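Local coordinates for Rod shape-determining protein (MreC) (Helicobacter pylori, PDB 5LP5), which binds the transpeptidase PBP2 in a cell-wall synthesis complex, and probably acts as a scaffold for cell elongation, at residues I125-G136 with G202-V210. Numbering follows the deposited sequence.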
loop_
_atom_site.group_PDB
_atom_site.type_symbol
_atom_site.label_atom_id
_atom_site.label_comp_id
_atom_site.label_asym_id
_atom_site.label_seq_id
_atom_site.Cartn_x
_atom_site.Cartn_y
_atom_site.Cartn_z
ATOM N N ILE C 125 29.056 10.604 4.796
ATOM C CA ILE C 125 29.102 9.175 5.044
ATOM C C ILE C 125 29.737 8.431 3.871
ATOM O O ILE C 125 29.203 8.436 2.762
ATOM C CB ILE C 125 27.694 8.606 5.254
ATOM C CG1 ILE C 125 27.009 9.280 6.433
ATOM C CG2 ILE C 125 27.755 7.110 5.470
ATOM C CD1 ILE C 125 25.500 9.195 6.364
ATOM N N TYR C 126 30.869 7.787 4.134
ATOM C CA TYR C 126 31.614 7.034 3.135
ATOM C C TYR C 126 31.360 5.549 3.294
ATOM O O TYR C 126 30.980 5.103 4.357
ATOM C CB TYR C 126 33.117 7.316 3.276
ATOM C CG TYR C 126 33.496 8.758 3.027
ATOM C CD1 TYR C 126 33.622 9.253 1.735
ATOM C CD2 TYR C 126 33.698 9.640 4.081
ATOM C CE1 TYR C 126 33.953 10.580 1.502
ATOM C CE2 TYR C 126 34.035 10.966 3.854
ATOM C CZ TYR C 126 34.161 11.435 2.561
ATOM O OH TYR C 126 34.486 12.745 2.300
ATOM N N GLY C 127 31.559 4.797 2.221
ATOM C CA GLY C 127 31.409 3.343 2.255
ATOM C C GLY C 127 32.756 2.692 2.482
ATOM O O GLY C 127 33.784 3.228 2.088
ATOM N N LEU C 128 32.742 1.537 3.140
ATOM C CA LEU C 128 33.935 0.708 3.338
ATOM C C LEU C 128 33.817 -0.627 2.601
ATOM O O LEU C 128 32.813 -1.323 2.703
ATOM C CB LEU C 128 34.193 0.452 4.822
ATOM C CG LEU C 128 34.625 1.672 5.679
ATOM C CD1 LEU C 128 34.775 1.279 7.138
ATOM C CD2 LEU C 128 35.927 2.230 5.124
ATOM N N VAL C 129 34.869 -0.969 1.865
ATOM C CA VAL C 129 34.923 -2.162 1.035
ATOM C C VAL C 129 36.206 -2.908 1.364
ATOM O O VAL C 129 37.243 -2.277 1.544
ATOM C CB VAL C 129 34.939 -1.759 -0.462
ATOM C CG1 VAL C 129 35.065 -2.967 -1.374
ATOM C CG2 VAL C 129 33.669 -1.017 -0.803
ATOM N N SER C 130 36.135 -4.241 1.440
ATOM C CA SER C 130 37.339 -5.040 1.586
ATOM C C SER C 130 37.563 -6.001 0.426
ATOM O O SER C 130 38.168 -5.623 -0.589
ATOM C CB SER C 130 37.452 -5.724 2.940
ATOM O OG SER C 130 38.778 -6.217 3.124
ATOM N N HIS C 131 37.140 -7.239 0.550
ATOM C CA HIS C 131 37.501 -8.204 -0.487
ATOM C C HIS C 131 36.375 -8.206 -1.485
ATOM O O HIS C 131 35.607 -9.154 -1.562
ATOM C CB HIS C 131 37.751 -9.584 0.110
ATOM C CG HIS C 131 39.057 -9.697 0.829
ATOM N ND1 HIS C 131 39.483 -8.773 1.761
ATOM C CD2 HIS C 131 40.032 -10.638 0.758
ATOM C CE1 HIS C 131 40.673 -9.133 2.218
ATOM N NE2 HIS C 131 41.029 -10.261 1.626
ATOM N N ASN C 132 36.283 -7.103 -2.222
ATOM C CA ASN C 132 35.176 -6.825 -3.135
ATOM C C ASN C 132 33.807 -6.990 -2.508
ATOM O O ASN C 132 32.879 -7.494 -3.151
ATOM C CB ASN C 132 35.315 -7.674 -4.379
ATOM C CG ASN C 132 36.140 -6.994 -5.437
ATOM O OD1 ASN C 132 35.871 -5.816 -5.766
ATOM N ND2 ASN C 132 37.124 -7.725 -6.007
ATOM N N GLN C 133 33.706 -6.524 -1.263
ATOM C CA GLN C 133 32.502 -6.668 -0.445
ATOM C C GLN C 133 32.267 -5.410 0.421
ATOM O O GLN C 133 33.207 -4.754 0.816
ATOM C CB GLN C 133 32.604 -7.939 0.430
ATOM C CG GLN C 133 31.360 -8.281 1.216
ATOM C CD GLN C 133 31.435 -9.642 1.919
ATOM O OE1 GLN C 133 30.491 -10.035 2.644
ATOM N NE2 GLN C 133 32.518 -10.393 1.666
ATOM N N ALA C 134 31.007 -5.083 0.712
ATOM C CA ALA C 134 30.691 -4.011 1.647
ATOM C C ALA C 134 30.823 -4.508 3.086
ATOM O O ALA C 134 30.139 -5.492 3.484
ATOM C CB ALA C 134 29.295 -3.485 1.388
ATOM N N ILE C 135 31.682 -3.846 3.865
ATOM C CA ILE C 135 31.863 -4.155 5.305
ATOM C C ILE C 135 31.229 -3.142 6.245
ATOM O O ILE C 135 31.007 -3.449 7.405
ATOM C CB ILE C 135 33.349 -4.324 5.709
ATOM C CG1 ILE C 135 34.145 -3.012 5.516
ATOM C CG2 ILE C 135 33.973 -5.445 4.904
ATOM C CD1 ILE C 135 35.551 -3.056 6.098
ATOM N N GLY C 136 30.943 -1.938 5.768
ATOM C CA GLY C 136 30.323 -0.908 6.631
ATOM C C GLY C 136 30.523 0.491 6.088
ATOM O O GLY C 136 30.715 0.674 4.899
ATOM N N GLY C 202 24.691 7.574 -2.432
ATOM C CA GLY C 202 25.873 8.443 -2.442
ATOM C C GLY C 202 26.924 8.026 -1.430
ATOM O O GLY C 202 27.754 8.840 -1.009
ATOM N N ILE C 203 26.883 6.743 -1.058
ATOM C CA ILE C 203 27.863 6.127 -0.163
ATOM C C ILE C 203 28.734 5.108 -0.908
ATOM O O ILE C 203 29.968 5.142 -0.855
ATOM C CB ILE C 203 27.156 5.360 0.983
ATOM C CG1 ILE C 203 26.297 6.308 1.826
ATOM C CG2 ILE C 203 28.188 4.641 1.859
ATOM C CD1 ILE C 203 25.404 5.633 2.836
ATOM N N PHE C 204 28.055 4.180 -1.570
ATOM C CA PHE C 204 28.684 3.181 -2.425
ATOM C C PHE C 204 28.223 3.444 -3.851
ATOM O O PHE C 204 27.156 4.007 -4.088
ATOM C CB PHE C 204 28.198 1.772 -2.063
ATOM C CG PHE C 204 28.644 1.280 -0.719
ATOM C CD1 PHE C 204 29.904 0.759 -0.563
ATOM C CD2 PHE C 204 27.789 1.276 0.363
ATOM C CE1 PHE C 204 30.327 0.266 0.655
ATOM C CE2 PHE C 204 28.207 0.785 1.593
ATOM C CZ PHE C 204 29.486 0.279 1.738
ATOM N N GLY C 205 29.037 3.013 -4.802
ATOM C CA GLY C 205 28.568 2.810 -6.154
ATOM C C GLY C 205 27.744 1.541 -6.235
ATOM O O GLY C 205 27.741 0.725 -5.307
ATOM N N ALA C 206 27.052 1.369 -7.348
ATOM C CA ALA C 206 26.213 0.210 -7.538
ATOM C C ALA C 206 27.034 -1.067 -7.757
ATOM O O ALA C 206 28.146 -1.039 -8.324
ATOM C CB ALA C 206 25.304 0.429 -8.724
ATOM N N GLY C 207 26.467 -2.174 -7.305
ATOM C CA GLY C 207 26.960 -3.494 -7.682
ATOM C C GLY C 207 28.017 -4.135 -6.802
ATOM O O GLY C 207 28.516 -5.191 -7.129
ATOM N N VAL C 208 28.350 -3.513 -5.680
ATOM C CA VAL C 208 29.291 -4.103 -4.742
ATOM C C VAL C 208 28.577 -5.170 -3.958
ATOM O O VAL C 208 27.426 -4.979 -3.580
ATOM C CB VAL C 208 29.864 -3.056 -3.787
ATOM C CG1 VAL C 208 30.813 -3.692 -2.802
ATOM C CG2 VAL C 208 30.595 -1.980 -4.567
ATOM N N PHE C 209 29.237 -6.292 -3.706
ATOM C CA PHE C 209 28.591 -7.454 -3.073
ATOM C C PHE C 209 28.363 -7.213 -1.579
ATOM O O PHE C 209 29.213 -6.680 -0.878
ATOM C CB PHE C 209 29.411 -8.723 -3.263
ATOM C CG PHE C 209 28.820 -9.950 -2.617
ATOM C CD1 PHE C 209 27.818 -10.657 -3.252
ATOM C CD2 PHE C 209 29.278 -10.414 -1.396
ATOM C CE1 PHE C 209 27.267 -11.809 -2.671
ATOM C CE2 PHE C 209 28.731 -11.549 -0.805
ATOM C CZ PHE C 209 27.719 -12.251 -1.448
ATOM N N VAL C 210 27.196 -7.606 -1.098
ATOM C CA VAL C 210 26.870 -7.483 0.311
ATOM C C VAL C 210 26.662 -8.843 0.949
ATOM O O VAL C 210 27.311 -9.150 1.958
ATOM C CB VAL C 210 25.615 -6.628 0.519
ATOM C CG1 VAL C 210 25.259 -6.565 1.987
ATOM C CG2 VAL C 210 25.880 -5.225 0.022
#
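Phe204 lays one face of its ring against Gly127. The CA of Gly127 sits over that face, 3.9 Å from the ring centroid and 24° off the normal, a CH-pi contact displaced toward the rim. At the ring edge, near its plane, CE1 of Phe204 meets the backbone O of Leu128 and CG2 of Val129. Ala134 comes to the same ring obliquely, its CB 3.8 Å from Phe204 CZ. With CG anti to the carbonyl carbon (chi1 -68°), the ring is swung toward 125-136. Tyr157 adds an edge-to-face contact to Phe204. The contact joins the two antiparallel beta-barrels of MreC. Strands 125-129 and 134-141 are adjacent in one barrel, while residues 202-210 lead into strand 209-218 of the other. A backbone hydrogen bond ties the two segments, from Ala134 N to Phe209 O at 2.9 Å. It is nearly straight, with 164° at the hydrogen. CG1 of Val208 lies against the backbone beside this bond, 3.8 Å from Ala134 N. Val210 CG2 touches Ala134 CB at 4.1 Å. The side chains of Gln133 and Phe209 lie alongside each other and point the same way, and CG of Gln133 meets the ring edge at CD2 of Phe209, 4.0 Å away. Beyond Phe204, Ile203 crosses Ile125, with its CD1 3.8 Å from Ile125 CG2. The other branch of Ile203, CG2, is anti to the backbone N and rests on the backbone of Gly127. At this end Lys136 and Ala135 of the neighbouring PBP2 chain pack on Ile125 and Ile203 respectively.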